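Protein DJ-1 homolog D (Arabidopsis thaliana, PDB 4OGG) belongs to the DJ-1/PfpI family and carries two copies of its alpha/beta fold in a single chain. Local coordinates at residues E74-L77 and S78-D81; A333-L336 and N337-G341. All coordinates share one frame; numbering follows the deposited sequence.

Contact 1: residues E74-L77 and S78-D81; sequences EVDL and SKYD
The carboxylate of Asp76 reaches forward to Ser78, and the polar links of the turn start there. OD2 takes two donors from the same face of the carboxylate plane: Ser78 OG at 2.7 Å from Asp76 OD2, and Ser78 N, more loosely, at 3.2 Å from the same oxygen. With CG anti to the backbone N of Asp76 (chi1 177°), the carboxylate lies on the carbonyl side, within reach of Ser78. A short acidic side chain suits the place, since it can accept from the amide two residues on, and serine adds a second donor. Lys79 CG lies 3.5 Å from Asp76 OD1, while Lys79 NZ stays 4.9 Å from that oxygen, near but not a salt bridge.

Backbone bonds close the turn. Lys79 N gives its hydrogen to Asp76 O at 2.8 Å, and the bond is fairly straight at 162°. Tyr80 N reaches Leu77 O at 3.0 Å. These two successive i to i+3 bonds form a short 3-10 turn, and Asp76 OD2, accepting from Ser78 N, adds an Asx turn at its start. The connection leads into strand 82-85, a central strand of the N-terminal six-stranded sheet.

Apolar packing pairs Val75 with Tyr80. Val75 CG1 touches Tyr80 CE2 at 3.7 Å, the two side chains crossing at about a right angle, while Leu77 CA sits at the ring edge. The Leu77 side chain packs on Leu103 and Phe107 of helix 98-110, as befits a bulky aliphatic residue between turn and helix.

The phenol end of Tyr80 has polar partners of its own. One water accepts from Asp76 N at 3.1 Å and is also hydrogen-bonded to Tyr80 OH, which in turn bonds His33 ND1.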
loop_
_atom_site.group_PDB
_atom_site.type_symbol
_atom_site.label_atom_id
_atom_site.label_comp_id
_atom_site.label_asym_id
_atom_site.label_seq_id
_atom_site.Cartn_x
_atom_site.Cartn_y
_atom_site.Cartn_z
ATOM N N GLU C 74 35.683 0.649 -2.008
ATOM C CA GLU C 74 36.757 0.245 -2.910
ATOM C C GLU C 74 36.855 1.103 -4.169
ATOM O O GLU C 74 37.562 0.751 -5.114
ATOM C CB GLU C 74 36.565 -1.221 -3.303
ATOM C CG GLU C 74 36.824 -2.199 -2.171
ATOM C CD GLU C 74 36.280 -3.584 -2.462
ATOM O OE1 GLU C 74 36.371 -4.032 -3.623
ATOM O OE2 GLU C 74 35.770 -4.229 -1.523
ATOM N N VAL C 75 36.155 2.231 -4.171
ATOM C CA VAL C 75 36.148 3.137 -5.316
ATOM C C VAL C 75 37.474 3.850 -5.572
ATOM O O VAL C 75 38.086 4.403 -4.659
ATOM C CB VAL C 75 35.050 4.220 -5.158
ATOM C CG1 VAL C 75 35.192 5.277 -6.245
ATOM C CG2 VAL C 75 33.677 3.576 -5.228
ATOM N N ASP C 76 37.907 3.828 -6.829
ATOM C CA ASP C 76 39.131 4.501 -7.245
ATOM C C ASP C 76 38.709 5.560 -8.260
ATOM O O ASP C 76 38.596 5.274 -9.450
ATOM C CB ASP C 76 40.100 3.518 -7.901
ATOM C CG ASP C 76 41.360 4.196 -8.408
ATOM O OD1 ASP C 76 42.200 3.515 -9.035
ATOM O OD2 ASP C 76 41.513 5.414 -8.176
ATOM N N LEU C 77 38.471 6.777 -7.782
ATOM C CA LEU C 77 38.031 7.877 -8.637
ATOM C C LEU C 77 38.846 8.114 -9.904
ATOM O O LEU C 77 38.314 8.599 -10.902
ATOM C CB LEU C 77 37.963 9.174 -7.827
ATOM C CG LEU C 77 36.888 9.211 -6.739
ATOM C CD1 LEU C 77 36.928 10.553 -6.016
ATOM C CD2 LEU C 77 35.516 8.988 -7.368
ATOM N N SER C 78 40.130 7.775 -9.875
ATOM C CA SER C 78 40.974 7.977 -11.048
ATOM C C SER C 78 40.485 7.142 -12.228
ATOM O O SER C 78 40.853 7.400 -13.374
ATOM C CB SER C 78 42.431 7.615 -10.729
ATOM O OG SER C 78 42.579 6.224 -10.505
ATOM N N LYS C 79 39.647 6.148 -11.943
ATOM C CA LYS C 79 39.118 5.266 -12.979
ATOM C C LYS C 79 37.794 5.753 -13.568
ATOM O O LYS C 79 37.276 5.159 -14.512
ATOM C CB LYS C 79 38.918 3.856 -12.411
ATOM C CG LYS C 79 40.180 3.202 -11.862
ATOM C CD LYS C 79 41.193 2.886 -12.957
ATOM C CE LYS C 79 42.409 2.169 -12.380
ATOM N NZ LYS C 79 43.399 1.769 -13.424
ATOM N N TYR C 80 37.249 6.833 -13.018
ATOM C CA TYR C 80 35.975 7.354 -13.501
ATOM C C TYR C 80 36.100 8.660 -14.267
ATOM O O TYR C 80 36.854 9.553 -13.884
ATOM C CB TYR C 80 35.014 7.512 -12.322
ATOM C CG TYR C 80 34.709 6.189 -11.668
ATOM C CD1 TYR C 80 33.862 5.267 -12.285
ATOM C CD2 TYR C 80 35.332 5.818 -10.479
ATOM C CE1 TYR C 80 33.650 4.006 -11.737
ATOM C CE2 TYR C 80 35.129 4.558 -9.922
ATOM C CZ TYR C 80 34.290 3.658 -10.557
ATOM O OH TYR C 80 34.105 2.405 -10.021
ATOM N N ASP C 81 35.347 8.757 -15.357
ATOM C CA ASP C 81 35.359 9.937 -16.209
ATOM C C ASP C 81 34.247 10.914 -15.851
ATOM O O ASP C 81 34.325 12.097 -16.179
ATOM C CB ASP C 81 35.217 9.516 -17.671
ATOM C CG ASP C 81 36.308 8.555 -18.101
ATOM O OD1 ASP C 81 37.493 8.947 -18.043
ATOM O OD2 ASP C 81 35.985 7.413 -18.484
HETATM O O HOH W 1 36.368 1.645 -8.410
#

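Contact 2: residues A333-L336 and N337-G341; sequences AVKL and NVVLG
Leu340 lies beside Leu336, one helical turn earlier, the two side chains pointing the same way. From its base, Leu340 CB rests 3.2 Å from Leu336 O, and CG comes slightly closer to that carbonyl oxygen. At the tip, CD1 meets the CD1 of Leu336 at 3.5 Å, methyl against methyl. With chi1 of Leu340 at -77°, CG sits beside its backbone N, which holds the branch over the preceding turn. Leu340 N also bonds Leu336 O at 2.9 Å, as Val338 N bonds Val334 O and Val339 N bonds Lys335 O: the regular alpha-helical pattern of helix 335-340, in the beta-alpha-beta unit between strands 327-328 and 344-345.

Elsewhere along the helix, the aliphatic stem of Lys335 lies alongside Val339, with CG 3.9 Å from CG2. Asn337 ND2 lies 3.5 Å from Val334 CA and 3.6 Å from its CG1. Val338, an apolar residue suited to its buried place, packs on Trp345 and Ala330; Leu340 packs on Ala147 of the second subunit, and Asn337 on Ser144 there. The i to i+4 bonds thus satisfy polar main-chain atoms, while the side chains meet through van der Waals contact, without polar side-chain bonds between the segments.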
loop_
_atom_site.group_PDB
_atom_site.type_symbol
_atom_site.label_atom_id
_atom_site.label_comp_id
_atom_site.label_asym_id
_atom_site.label_seq_id
_atom_site.Cartn_x
_atom_site.Cartn_y
_atom_site.Cartn_z
ATOM N N ALA C 333 7.832 -16.510 -19.515
ATOM C CA ALA C 333 6.468 -17.005 -19.671
ATOM C C ALA C 333 5.908 -16.770 -21.073
ATOM O O ALA C 333 5.150 -17.592 -21.595
ATOM C CB ALA C 333 5.559 -16.348 -18.634
ATOM N N VAL C 334 6.291 -15.653 -21.681
ATOM C CA VAL C 334 5.806 -15.295 -23.010
ATOM C C VAL C 334 6.309 -16.226 -24.113
ATOM O O VAL C 334 5.946 -16.069 -25.280
ATOM C CB VAL C 334 6.181 -13.829 -23.346
ATOM C CG1 VAL C 334 5.492 -13.382 -24.625
ATOM C CG2 VAL C 334 5.773 -12.926 -22.193
ATOM N N LYS C 335 7.140 -17.197 -23.747
ATOM C CA LYS C 335 7.644 -18.157 -24.726
ATOM C C LYS C 335 6.446 -18.859 -25.352
ATOM O O LYS C 335 6.439 -19.168 -26.547
ATOM C CB LYS C 335 8.551 -19.194 -24.055
ATOM C CG LYS C 335 8.983 -20.325 -24.989
ATOM C CD LYS C 335 9.969 -21.276 -24.322
ATOM C CE LYS C 335 10.386 -22.398 -25.273
ATOM N NZ LYS C 335 11.429 -23.285 -24.667
ATOM N N LEU C 336 5.429 -19.107 -24.529
ATOM C CA LEU C 336 4.209 -19.759 -24.982
ATOM C C LEU C 336 3.632 -18.992 -26.165
ATOM O O LEU C 336 3.341 -19.568 -27.214
ATOM C CB LEU C 336 3.185 -19.801 -23.841
ATOM C CG LEU C 336 1.754 -20.238 -24.179
ATOM C CD1 LEU C 336 1.762 -21.662 -24.717
ATOM C CD2 LEU C 336 0.881 -20.139 -22.929
ATOM N N ASN C 337 3.480 -17.683 -25.983
ATOM C CA ASN C 337 2.931 -16.806 -27.011
ATOM C C ASN C 337 3.783 -16.799 -28.277
ATOM O O ASN C 337 3.260 -16.893 -29.389
ATOM C CB ASN C 337 2.814 -15.385 -26.458
ATOM C CG ASN C 337 1.909 -15.309 -25.246
ATOM O OD1 ASN C 337 0.687 -15.224 -25.371
ATOM N ND2 ASN C 337 2.505 -15.358 -24.061
ATOM N N VAL C 338 5.096 -16.688 -28.103
ATOM C CA VAL C 338 6.013 -16.663 -29.239
ATOM C C VAL C 338 5.929 -17.947 -30.059
ATOM O O VAL C 338 5.745 -17.903 -31.277
ATOM C CB VAL C 338 7.475 -16.467 -28.777
ATOM C CG1 VAL C 338 8.403 -16.423 -29.985
ATOM C CG2 VAL C 338 7.595 -15.188 -27.967
ATOM N N VAL C 339 6.070 -19.087 -29.391
ATOM C CA VAL C 339 6.012 -20.378 -30.067
ATOM C C VAL C 339 4.647 -20.595 -30.714
ATOM O O VAL C 339 4.556 -21.084 -31.841
ATOM C CB VAL C 339 6.300 -21.532 -29.083
ATOM C CG1 VAL C 339 6.203 -22.867 -29.802
ATOM C CG2 VAL C 339 7.687 -21.360 -28.476
ATOM N N LEU C 340 3.582 -20.236 -30.003
ATOM C CA LEU C 340 2.238 -20.390 -30.546
ATOM C C LEU C 340 2.060 -19.487 -31.759
ATOM O O LEU C 340 1.181 -19.718 -32.592
ATOM C CB LEU C 340 1.183 -20.044 -29.490
ATOM C CG LEU C 340 0.905 -21.097 -28.414
ATOM C CD1 LEU C 340 -0.158 -20.578 -27.453
ATOM C CD2 LEU C 340 0.437 -22.392 -29.073
ATOM N N GLY C 341 2.902 -18.461 -31.851
ATOM C CA GLY C 341 2.826 -17.532 -32.965
ATOM C C GLY C 341 3.631 -17.976 -34.172
ATOM O O GLY C 341 3.614 -17.319 -35.211
#

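How the contacts relate
Contact 1 comes first along the chain, in the N-terminal copy of the DJ-1/PfpI fold; contact 2 follows in the C-terminal copy. Their centres are 44 Å apart and their nearest atoms about 34 Å, with no touch, and they share no helix, strand or sheet. Residues 74-81 form a turn feeding strand 82-85 of the N-terminal six-stranded sheet, beside helix 98-110. Residues 333-341 hold a short helix in the C-terminal half, whose own six-stranded sheet has the same strand order. Their surroundings differ too: contact 1 lies within one copy of the fold, away from the other subunits of the assembly, whereas contact 2 lies at the interface with another copy of the protein.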